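Local coordinates for SusD homolog (Bacteroides thetaiotaomicron VPI-5482, PDB 3IV0), which is a SusD-family protein of the outer membrane that probably binds sugars at the cell surface, although its precise substrate is not established, at residues 390-393 and 394-398; 371-374 and 375-378; 117-120 and 121-124. One frame throughout, in Å; residues are numbered along the deposited sequence.

Contact 1. Residues 390-393 and 394-398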
ATOM      1  N   GLU A 390     -22.580  -3.606  -8.995  1.00 12.63           N
ATOM      2  CA  GLU A 390     -22.314  -2.545  -9.952  1.00 14.18           C
ATOM      3  C   GLU A 390     -20.871  -2.045  -9.843  1.00 13.36           C
ATOM      4  O   GLU A 390     -20.195  -1.840 -10.855  1.00 13.93           O
ATOM      5  CB  GLU A 390     -23.310  -1.413  -9.763  1.00 15.16           C
ATOM      6  CG  GLU A 390     -23.220  -0.269 -10.718  1.00 24.58           C
ATOM      7  CD  GLU A 390     -24.030   0.918 -10.218  1.00 38.69           C
ATOM      8  OE1 GLU A 390     -25.257   0.749 -10.033  1.00 43.88           O
ATOM      9  OE2 GLU A 390     -23.438   1.994  -9.986  1.00 48.57           O
ATOM     10  N   LEU A 391     -20.439  -1.768  -8.615  1.00 12.68           N
ATOM     11  CA  LEU A 391     -19.081  -1.322  -8.360  1.00 11.85           C
ATOM     12  C   LEU A 391     -18.058  -2.362  -8.818  1.00 11.36           C
ATOM     13  O   LEU A 391     -17.120  -2.032  -9.524  1.00 12.61           O
ATOM     14  CB  LEU A 391     -18.944  -0.982  -6.880  1.00 11.62           C
ATOM     15  CG  LEU A 391     -19.692   0.279  -6.433  1.00 10.94           C
ATOM     16  CD1 LEU A 391     -19.879   0.235  -4.905  1.00 13.42           C
ATOM     17  CD2 LEU A 391     -18.966   1.553  -6.830  1.00 14.61           C
ATOM     18  N   LEU A 392     -18.240  -3.589  -8.374  1.00 10.86           N
ATOM     19  CA  LEU A 392     -17.392  -4.693  -8.767  1.00 11.74           C
ATOM     20  C   LEU A 392     -17.290  -4.787 -10.280  1.00 12.11           C
ATOM     21  O   LEU A 392     -16.226  -4.973 -10.847  1.00 12.46           O
ATOM     22  CB  LEU A 392     -17.931  -5.993  -8.159  1.00 12.20           C
ATOM     23  CG  LEU A 392     -17.307  -7.300  -8.614  1.00 10.61           C
ATOM     24  CD1 LEU A 392     -15.789  -7.313  -8.349  1.00 13.09           C
ATOM     25  CD2 LEU A 392     -18.016  -8.501  -7.949  1.00 12.77           C
ATOM     26  N   ASN A 393     -18.428  -4.635 -10.938  1.00 12.09           N
ATOM     27  CA  ASN A 393     -18.455  -4.801 -12.393  1.00 12.64           C
ATOM     28  C   ASN A 393     -17.793  -3.694 -13.173  1.00 12.71           C
ATOM     29  O   ASN A 393     -17.396  -3.890 -14.313  1.00 12.83           O
ATOM     30  CB  ASN A 393     -19.888  -5.063 -12.846  1.00 12.03           C
ATOM     31  CG  ASN A 393     -20.330  -6.458 -12.518  1.00 13.83           C
ATOM     32  OD1 ASN A 393     -19.521  -7.377 -12.495  1.00 13.57           O
ATOM     33  ND2 ASN A 393     -21.640  -6.654 -12.271  1.00 14.04           N
ATOM     34  N   ARG A 394     -17.613  -2.536 -12.571  1.00 13.11           N
ATOM     35  CA  ARG A 394     -16.796  -1.530 -13.238  1.00 13.00           C
ATOM     36  C   ARG A 394     -15.368  -2.011 -13.425  1.00 12.19           C
ATOM     37  O   ARG A 394     -14.764  -1.792 -14.473  1.00 12.05           O
ATOM     38  CB  ARG A 394     -16.842  -0.220 -12.480  1.00 14.73           C
ATOM     39  CG  ARG A 394     -18.207   0.475 -12.648  1.00 17.33           C
ATOM     40  CD  ARG A 394     -18.364   1.650 -11.776  1.00 18.58           C
ATOM     41  NE  ARG A 394     -17.426   2.702 -12.110  1.00 19.34           N
ATOM     42  CZ  ARG A 394     -17.247   3.765 -11.328  1.00 16.35           C
ATOM     43  NH1 ARG A 394     -17.957   3.869 -10.230  1.00 21.70           N
ATOM     44  NH2 ARG A 394     -16.379   4.696 -11.660  1.00 18.89           N
ATOM     45  N   VAL A 395     -14.862  -2.722 -12.432  1.00 10.99           N
ATOM     46  CA  VAL A 395     -13.526  -3.286 -12.505  1.00 11.16           C
ATOM     47  C   VAL A 395     -13.499  -4.521 -13.420  1.00 11.65           C
ATOM     48  O   VAL A 395     -12.594  -4.652 -14.243  1.00 11.26           O
ATOM     49  CB  VAL A 395     -12.998  -3.599 -11.107  1.00 11.00           C
ATOM     50  CG1 VAL A 395     -11.620  -4.266 -11.175  1.00 12.75           C
ATOM     51  CG2 VAL A 395     -12.953  -2.283 -10.264  1.00 13.00           C
ATOM     52  N   ARG A 396     -14.514  -5.372 -13.287  1.00 11.28           N
ATOM     53  CA  ARG A 396     -14.606  -6.548 -14.161  1.00 10.50           C
ATOM     54  C   ARG A 396     -14.684  -6.114 -15.620  1.00 11.98           C
ATOM     55  O   ARG A 396     -14.012  -6.672 -16.478  1.00 12.11           O
ATOM     56  CB  ARG A 396     -15.844  -7.369 -13.837  1.00 13.49           C
ATOM     57  CG  ARG A 396     -15.955  -7.940 -12.447  1.00 14.29           C
ATOM     58  CD  ARG A 396     -15.045  -9.105 -12.238  1.00 13.07           C
ATOM     59  NE  ARG A 396     -15.481 -10.271 -13.029  1.00 12.25           N
ATOM     60  CZ  ARG A 396     -14.857 -11.437 -13.010  1.00 13.21           C
ATOM     61  NH1 ARG A 396     -13.737 -11.620 -12.328  1.00 12.93           N
ATOM     62  NH2 ARG A 396     -15.317 -12.437 -13.750  1.00 14.19           N
ATOM     63  N   ASN A 397     -15.536  -5.136 -15.910  1.00 12.57           N
ATOM     64  CA  ASN A 397     -15.717  -4.694 -17.289  1.00 13.10           C
ATOM     65  C   ASN A 397     -14.432  -4.088 -17.855  1.00 13.47           C
ATOM     66  O   ASN A 397     -14.091  -4.317 -19.009  1.00 12.63           O
ATOM     67  CB  ASN A 397     -16.878  -3.718 -17.433  1.00 14.02           C
ATOM     68  CG  ASN A 397     -18.259  -4.386 -17.395  1.00 18.96           C
ATOM     69  OD1 ASN A 397     -19.216  -3.816 -16.850  1.00 26.94           O
ATOM     70  ND2 ASN A 397     -18.379  -5.553 -17.993  1.00 20.12           N
ATOM     71  N   ARG A 398     -13.683  -3.341 -17.046  1.00 11.94           N
ATOM     72  CA  ARG A 398     -12.436  -2.774 -17.538  1.00 12.17           C
ATOM     73  C   ARG A 398     -11.453  -3.884 -17.924  1.00 11.57           C
ATOM     74  O   ARG A 398     -10.710  -3.736 -18.898  1.00 12.58           O
ATOM     75  CB  ARG A 398     -11.829  -1.807 -16.490  1.00 11.41           C
ATOM     76  CG  ARG A 398     -10.651  -1.052 -17.013  1.00 12.63           C
ATOM     77  CD  ARG A 398      -9.321  -1.670 -16.715  1.00 12.79           C
ATOM     78  NE  ARG A 398      -9.025  -1.665 -15.281  1.00 11.25           N
ATOM     79  CZ  ARG A 398      -8.581  -0.621 -14.597  1.00 11.98           C
ATOM     80  NH1 ARG A 398      -8.365   0.540 -15.179  1.00 11.45           N
ATOM     81  NH2 ARG A 398      -8.365  -0.742 -13.306  1.00 12.90           N
TER
HETATM   82  O   HOH W   1     -20.802   3.066  -9.857  1.00 33.89           O

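Contact 2. Residues 371-374 and 375-378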
ATOM      1  N   LEU A 371     -12.835   1.443  -5.389  1.00  9.81           N
ATOM      2  CA  LEU A 371     -14.163   0.968  -5.774  1.00  9.67           C
ATOM      3  C   LEU A 371     -14.417  -0.400  -5.176  1.00  9.60           C
ATOM      4  O   LEU A 371     -15.534  -0.715  -4.800  1.00 10.29           O
ATOM      5  CB  LEU A 371     -14.291   0.921  -7.315  1.00 10.83           C
ATOM      6  CG  LEU A 371     -14.267   2.254  -8.011  1.00 11.77           C
ATOM      7  CD1 LEU A 371     -14.292   2.032  -9.532  1.00 14.56           C
ATOM      8  CD2 LEU A 371     -15.443   3.149  -7.549  1.00 14.83           C
ATOM      9  N   LEU A 372     -13.393  -1.251  -5.146  1.00 10.30           N
ATOM     10  CA  LEU A 372     -13.547  -2.591  -4.566  1.00 10.01           C
ATOM     11  C   LEU A 372     -13.699  -2.546  -3.077  1.00 10.40           C
ATOM     12  O   LEU A 372     -14.444  -3.338  -2.519  1.00 10.30           O
ATOM     13  CB  LEU A 372     -12.413  -3.515  -4.997  1.00  9.96           C
ATOM     14  CG  LEU A 372     -12.376  -3.854  -6.502  1.00 10.44           C
ATOM     15  CD1 LEU A 372     -11.054  -4.512  -6.888  1.00 12.94           C
ATOM     16  CD2 LEU A 372     -13.589  -4.700  -6.941  1.00 12.98           C
ATOM     17  N   LEU A 373     -13.053  -1.611  -2.389  1.00 10.55           N
ATOM     18  CA  LEU A 373     -13.283  -1.436  -0.951  1.00 10.35           C
ATOM     19  C   LEU A 373     -14.714  -1.018  -0.645  1.00 10.15           C
ATOM     20  O   LEU A 373     -15.325  -1.474   0.315  1.00 10.63           O
ATOM     21  CB  LEU A 373     -12.319  -0.410  -0.365  1.00 10.48           C
ATOM     22  CG  LEU A 373     -10.815  -0.730  -0.392  1.00 10.86           C
ATOM     23  CD1 LEU A 373     -10.065   0.394   0.338  1.00 13.53           C
ATOM     24  CD2 LEU A 373     -10.520  -2.113   0.201  1.00 13.06           C
ATOM     25  N   TYR A 374     -15.238  -0.103  -1.450  1.00 10.41           N
ATOM     26  CA  TYR A 374     -16.622   0.353  -1.361  1.00 10.06           C
ATOM     27  C   TYR A 374     -17.561  -0.845  -1.563  1.00  9.84           C
ATOM     28  O   TYR A 374     -18.431  -1.115  -0.748  1.00 11.12           O
ATOM     29  CB  TYR A 374     -16.812   1.455  -2.400  1.00  9.58           C
ATOM     30  CG  TYR A 374     -18.119   2.158  -2.472  1.00 10.70           C
ATOM     31  CD1 TYR A 374     -19.120   1.976  -1.548  1.00 12.80           C
ATOM     32  CD2 TYR A 374     -18.322   3.090  -3.468  1.00 11.79           C
ATOM     33  CE1 TYR A 374     -20.318   2.688  -1.650  1.00 13.74           C
ATOM     34  CE2 TYR A 374     -19.498   3.794  -3.560  1.00 12.41           C
ATOM     35  CZ  TYR A 374     -20.497   3.571  -2.671  1.00 14.27           C
ATOM     36  OH  TYR A 374     -21.700   4.237  -2.784  1.00 17.60           O
ATOM     37  N   ALA A 375     -17.312  -1.622  -2.612  1.00  9.84           N
ATOM     38  CA  ALA A 375     -18.106  -2.825  -2.829  1.00 11.34           C
ATOM     39  C   ALA A 375     -18.004  -3.779  -1.645  1.00 10.77           C
ATOM     40  O   ALA A 375     -19.010  -4.372  -1.230  1.00 10.89           O
ATOM     41  CB  ALA A 375     -17.663  -3.527  -4.094  1.00 10.79           C
ATOM     42  N   GLU A 376     -16.801  -4.012  -1.125  1.00  9.68           N
ATOM     43  CA  GLU A 376     -16.608  -4.917  -0.023  1.00 10.26           C
ATOM     44  C   GLU A 376     -17.450  -4.512   1.172  1.00 10.39           C
ATOM     45  O   GLU A 376     -18.082  -5.357   1.816  1.00 11.39           O
ATOM     46  CB  GLU A 376     -15.126  -4.903   0.361  1.00 10.76           C
ATOM     47  CG  GLU A 376     -14.794  -5.697   1.588  1.00 12.32           C
ATOM     48  CD  GLU A 376     -13.331  -5.665   1.945  1.00 16.83           C
ATOM     49  OE1 GLU A 376     -12.516  -5.390   1.063  1.00 16.58           O
ATOM     50  OE2 GLU A 376     -13.019  -5.944   3.131  1.00 19.88           O
ATOM     51  N   ALA A 377     -17.453  -3.234   1.523  1.00 11.04           N
ATOM     52  CA  ALA A 377     -18.190  -2.736   2.678  1.00 10.76           C
ATOM     53  C   ALA A 377     -19.677  -2.899   2.457  1.00 11.10           C
ATOM     54  O   ALA A 377     -20.406  -3.314   3.363  1.00 11.99           O
ATOM     55  CB  ALA A 377     -17.829  -1.253   3.003  1.00 11.41           C
ATOM     56  N   LEU A 378     -20.148  -2.555   1.282  1.00 11.63           N
ATOM     57  CA  LEU A 378     -21.580  -2.736   0.971  1.00 13.03           C
ATOM     58  C   LEU A 378     -21.956  -4.191   1.095  1.00 12.62           C
ATOM     59  O   LEU A 378     -23.000  -4.527   1.702  1.00 14.88           O
ATOM     60  CB  LEU A 378     -21.892  -2.284  -0.436  1.00 15.95           C
ATOM     61  CG  LEU A 378     -22.035  -0.796  -0.613  1.00 17.16           C
ATOM     62  CD1 LEU A 378     -22.099  -0.491  -2.108  1.00 18.61           C
ATOM     63  CD2 LEU A 378     -23.297  -0.300   0.117  1.00 23.11           C
TER

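Contact 3. Residues 117-120 and 121-124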
ATOM      1  N   GLU A 117      -2.584  31.948   2.628  1.00 19.48           N
ATOM      2  CA  GLU A 117      -3.294  31.161   3.619  1.00 21.72           C
ATOM      3  C   GLU A 117      -3.886  29.877   3.053  1.00 20.30           C
ATOM      4  O   GLU A 117      -4.060  28.913   3.810  1.00 20.03           O
ATOM      5  CB  GLU A 117      -4.373  31.996   4.308  1.00 21.72           C
ATOM      6  CG  GLU A 117      -3.807  33.128   5.153  1.00 27.32           C
ATOM      7  CD  GLU A 117      -3.008  32.647   6.370  1.00 31.91           C
ATOM      8  OE1 GLU A 117      -2.978  31.435   6.659  1.00 28.46           O
ATOM      9  OE2 GLU A 117      -2.403  33.503   7.048  1.00 34.50           O
ATOM     10  N   LEU A 118      -4.212  29.847   1.759  1.00 18.54           N
ATOM     11  CA  LEU A 118      -4.679  28.613   1.147  1.00 19.74           C
ATOM     12  C   LEU A 118      -3.529  27.622   1.151  1.00 18.40           C
ATOM     13  O   LEU A 118      -3.736  26.437   1.514  1.00 17.34           O
ATOM     14  CB  LEU A 118      -5.183  28.846  -0.277  1.00 21.63           C
ATOM     15  CG  LEU A 118      -5.672  27.599  -1.027  1.00 22.62           C
ATOM     16  CD1 LEU A 118      -6.811  26.915  -0.292  1.00 22.46           C
ATOM     17  CD2 LEU A 118      -6.068  27.982  -2.463  1.00 25.60           C
ATOM     18  N   LYS A 119      -2.332  28.061   0.785  1.00 16.35           N
ATOM     19  CA  LYS A 119      -1.187  27.170   0.808  1.00 16.22           C
ATOM     20  C   LYS A 119      -0.863  26.729   2.227  1.00 17.79           C
ATOM     21  O   LYS A 119      -0.507  25.580   2.452  1.00 16.16           O
ATOM     22  CB  LYS A 119       0.038  27.803   0.140  1.00 18.88           C
ATOM     23  CG  LYS A 119      -0.099  27.972  -1.383  1.00 20.32           C
ATOM     24  CD  LYS A 119      -0.449  26.675  -2.099  1.00 29.86           C
ATOM     25  CE  LYS A 119      -0.164  26.785  -3.592  1.00 32.25           C
ATOM     26  NZ  LYS A 119       1.298  26.864  -3.876  1.00 36.92           N
ATOM     27  N   ARG A 120      -0.965  27.623   3.204  1.00 15.40           N
ATOM     28  CA  ARG A 120      -0.717  27.236   4.591  1.00 16.37           C
ATOM     29  C   ARG A 120      -1.671  26.129   5.023  1.00 14.57           C
ATOM     30  O   ARG A 120      -1.235  25.114   5.610  1.00 14.73           O
ATOM     31  CB  ARG A 120      -0.821  28.457   5.540  1.00 15.25           C
ATOM     32  CG  ARG A 120      -0.636  28.084   6.979  1.00 18.69           C
ATOM     33  CD  ARG A 120       0.065  29.066   7.873  1.00 21.66           C
ATOM     34  NE  ARG A 120      -0.230  30.473   7.605  1.00 20.64           N
ATOM     35  CZ  ARG A 120       0.650  31.430   7.839  1.00 19.08           C
ATOM     36  NH1 ARG A 120       1.848  31.128   8.307  1.00 17.61           N
ATOM     37  NH2 ARG A 120       0.351  32.686   7.552  1.00 24.37           N
ATOM     38  N   SER A 121      -2.947  26.272   4.699  1.00 13.63           N
ATOM     39  CA  SER A 121      -3.946  25.264   5.024  1.00 12.81           C
ATOM     40  C   SER A 121      -3.670  23.967   4.274  1.00 13.11           C
ATOM     41  O   SER A 121      -3.820  22.876   4.849  1.00 12.97           O
ATOM     42  CB  SER A 121      -5.347  25.724   4.679  1.00 15.26           C
ATOM     43  OG  SER A 121      -5.696  26.857   5.476  1.00 19.29           O
ATOM     44  N   ARG A 122      -3.273  24.052   3.018  1.00 11.83           N
ATOM     45  CA  ARG A 122      -2.977  22.858   2.237  1.00 12.07           C
ATOM     46  C   ARG A 122      -1.796  22.109   2.821  1.00 12.77           C
ATOM     47  O   ARG A 122      -1.852  20.876   2.947  1.00 12.33           O
ATOM     48  CB  ARG A 122      -2.691  23.251   0.796  1.00 12.58           C
ATOM     49  CG  ARG A 122      -2.338  22.058  -0.092  1.00 13.01           C
ATOM     50  CD  ARG A 122      -2.241  22.417  -1.542  1.00 15.76           C
ATOM     51  NE  ARG A 122      -3.515  22.924  -1.981  1.00 16.74           N
ATOM     52  CZ  ARG A 122      -3.753  23.520  -3.130  1.00 25.12           C
ATOM     53  NH1 ARG A 122      -2.774  23.681  -4.008  1.00 24.00           N
ATOM     54  NH2 ARG A 122      -4.978  23.966  -3.388  1.00 23.50           N
ATOM     55  N   PHE A 123      -0.723  22.779   3.197  1.00 12.52           N
ATOM     56  CA  PHE A 123       0.463  22.107   3.691  1.00 12.50           C
ATOM     57  C   PHE A 123       0.152  21.431   5.019  1.00 13.68           C
ATOM     58  O   PHE A 123       0.667  20.349   5.322  1.00 12.52           O
ATOM     59  CB  PHE A 123       1.651  23.077   3.793  1.00 13.84           C
ATOM     60  CG  PHE A 123       2.106  23.671   2.464  1.00 12.81           C
ATOM     61  CD1 PHE A 123       1.658  23.204   1.253  1.00 15.04           C
ATOM     62  CD2 PHE A 123       3.051  24.698   2.471  1.00 14.80           C
ATOM     63  CE1 PHE A 123       2.108  23.775   0.061  1.00 15.14           C
ATOM     64  CE2 PHE A 123       3.498  25.274   1.281  1.00 16.58           C
ATOM     65  CZ  PHE A 123       3.039  24.826   0.097  1.00 16.25           C
ATOM     66  N   LYS A 124      -0.681  22.066   5.832  1.00 11.14           N
ATOM     67  CA  LYS A 124      -1.104  21.451   7.073  1.00 12.37           C
ATOM     68  C   LYS A 124      -1.875  20.184   6.737  1.00 11.67           C
ATOM     69  O   LYS A 124      -1.658  19.139   7.376  1.00 11.47           O
ATOM     70  CB  LYS A 124      -1.986  22.387   7.894  1.00 12.28           C
ATOM     71  CG  LYS A 124      -1.244  23.547   8.556  1.00 15.34           C
ATOM     72  CD  LYS A 124      -2.265  24.435   9.312  1.00 17.11           C
ATOM     73  CE  LYS A 124      -1.645  25.627   9.969  1.00 18.68           C
ATOM     74  NZ  LYS A 124      -2.768  26.538  10.413  1.00 21.67           N
TER
HETATM   75  O   HOH W   2      -4.536  29.253   6.555  1.00 26.27           O

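Contact 1. Residues 390-393 and 394-398
L392 and R396, and E390 and R394, are i to i+4 neighbours in a largely buried local contact, set in the last turns of helix 385-398 in the SusD-family region. R396 N gives a straight bond to L392 O at 3.0 Å, lying in the carbonyl plane, and N397 N reaches N393 O at 2.8 Å. Just before these, at R394 and V395, the bonding is slacker: R394 N is bonded to E390 O at 3.2 Å and only weakly to L391 O, and V395 N turns only weakly to L392 O. On one flank L392 and R396 run side by side, pointing the same way, and CG of L392 meets CG of R396 at 4.1 Å. R396 CG, set beside its own backbone N (chi1 -61°), also lies 3.6 Å from OD1 of N393; bends at chi2 and chi3 then lead the guanidinium away, its plane turned 52° from that of the N393 amide. Their polar ends are used further on, OD1 of N393 accepting from the backbone N of I404, while R396 bonds S402 O and forms a salt bridge with E418. On another flank E390 and R394 meet through a single water, which donates to OE2 of E390 at 2.8 Å and accepts from NH1 of R394 at 3.0 Å. Their direct charged partners are K387 and E239 respectively, and Y367 OH takes NH2 of R394. L391 CD2 comes obliquely to the same guanidinium. Both arginines thus spend their aliphatic stems on their own helix and their charged heads elsewhere; for the buried R396, E418 and the S402 carbonyl would be expected to offset the cost of enclosing a guanidinium.

Contact 2. Residues 371-374 and 375-378
Four successive i to i+4 bonds, from A375 N to L371 O through to L378 N to Y374 O, carry regular alpha-helix across this middle part of helix 367-381. The last is the straightest, its N-H...O angle 171° at 3.0 Å, while the shortest joins E376 N to L372 O at 2.8 Å. The chief side-chain contact lies beside that last bond: Y374 CE1 meets L378 CD1 at 3.7 Å, the methyl coming obliquely to the ring. The tyrosine's CG is anti to its own backbone N (chi1 -176°), whereas the leucine's CG sits beside its backbone N, which turns the two chains across each other. L378 CG also lies 3.6 Å from Y374 O, so the leucine packs against the carbonyl oxygen that its own N-H bonds. With an alanine at Y374, L378 would probably lose the ring carbons that its CD1 methyl rests against, and a gap is likely to open toward M210 and E236, which the ring also touches. Elsewhere L373 and E376 run side by side, CD2 of the leucine 3.9 Å from OE1 of the glutamate. E376 is extended beyond CG, and its carboxylate forms a salt bridge with R435. Of the two small side chains, A375 touches I415 of helix 408-422, and A377 touches Y228 and V231 of helix 224-238. The chemistry is that of a helix enclosed by other helices, held inside by its main-chain bonds and outside mostly by apolar side chains, with its one acidic side chain paired to an arginine.

Contact 3. Residues 117-120 and 121-124
E117 and S121 are joined one turn apart at the start of helix 117-142, where S121 N donates to E117 O at 3.0 Å and a water draws their side chains into the same network. That water donates to E117 O and, at 2.7 Å, to OE1 of E117, and accepts from S121 OG at 2.9 Å. The E117 carboxylate is also gripped side-on by R120: NE bonds OE1 at 3.1 Å and NH2 bonds OE2 at 2.9 Å, both oxygens met from above the carboxylate plane but close to the plane of the guanidinium. The remaining nitrogen, NH1 of R120, goes to the carbonyls of I109 and V112. These are the first two turns of a long helix in the SusD-like N-terminal region, and D116 just before them takes the main-chain N-H of K119 and, weakly, that of L118. Further along, R122 N, F123 N and K124 N bond the carbonyls of L118, K119 and R120. The K119 carbonyl oxygen also lies over one face of the F123 ring, 3.2 Å above its plane and offset toward the rim. K124, extended beyond CG, runs alongside the stem of R120, its CE 4.0 Å from CG of R120. K119, bent at chi2 and chi4, lies alongside R122, its CE 4.1 Å from NH1 of R122. The ammonium groups of K124 and K119 pair with D110 and E19, while R122 spends NE and NH2 on the carbonyls of V185 and E184.

In the fold
Contacts 1 and 2 belong to consecutive helices that pack on each other: L391 CD1 lies 3.6 Å from both Y374 CD2 and L378 CD1, and L392 CD1 is 3.7 Å from L372 CD2. Both are buried, but contact 2 is the more hydrocarbon, closed in by several helices, whereas contact 1 reaches the helix end and sends its arginines out to acidic and main-chain partners. Contact 3 stands apart on another long helix, its centre about 37 Å from that of contact 1 and 32 Å from that of contact 2. Only partly buried, beyond its main-chain bonds it uses a salt bridge, a water, and lysine and arginine pairings with loops and helix 19-39.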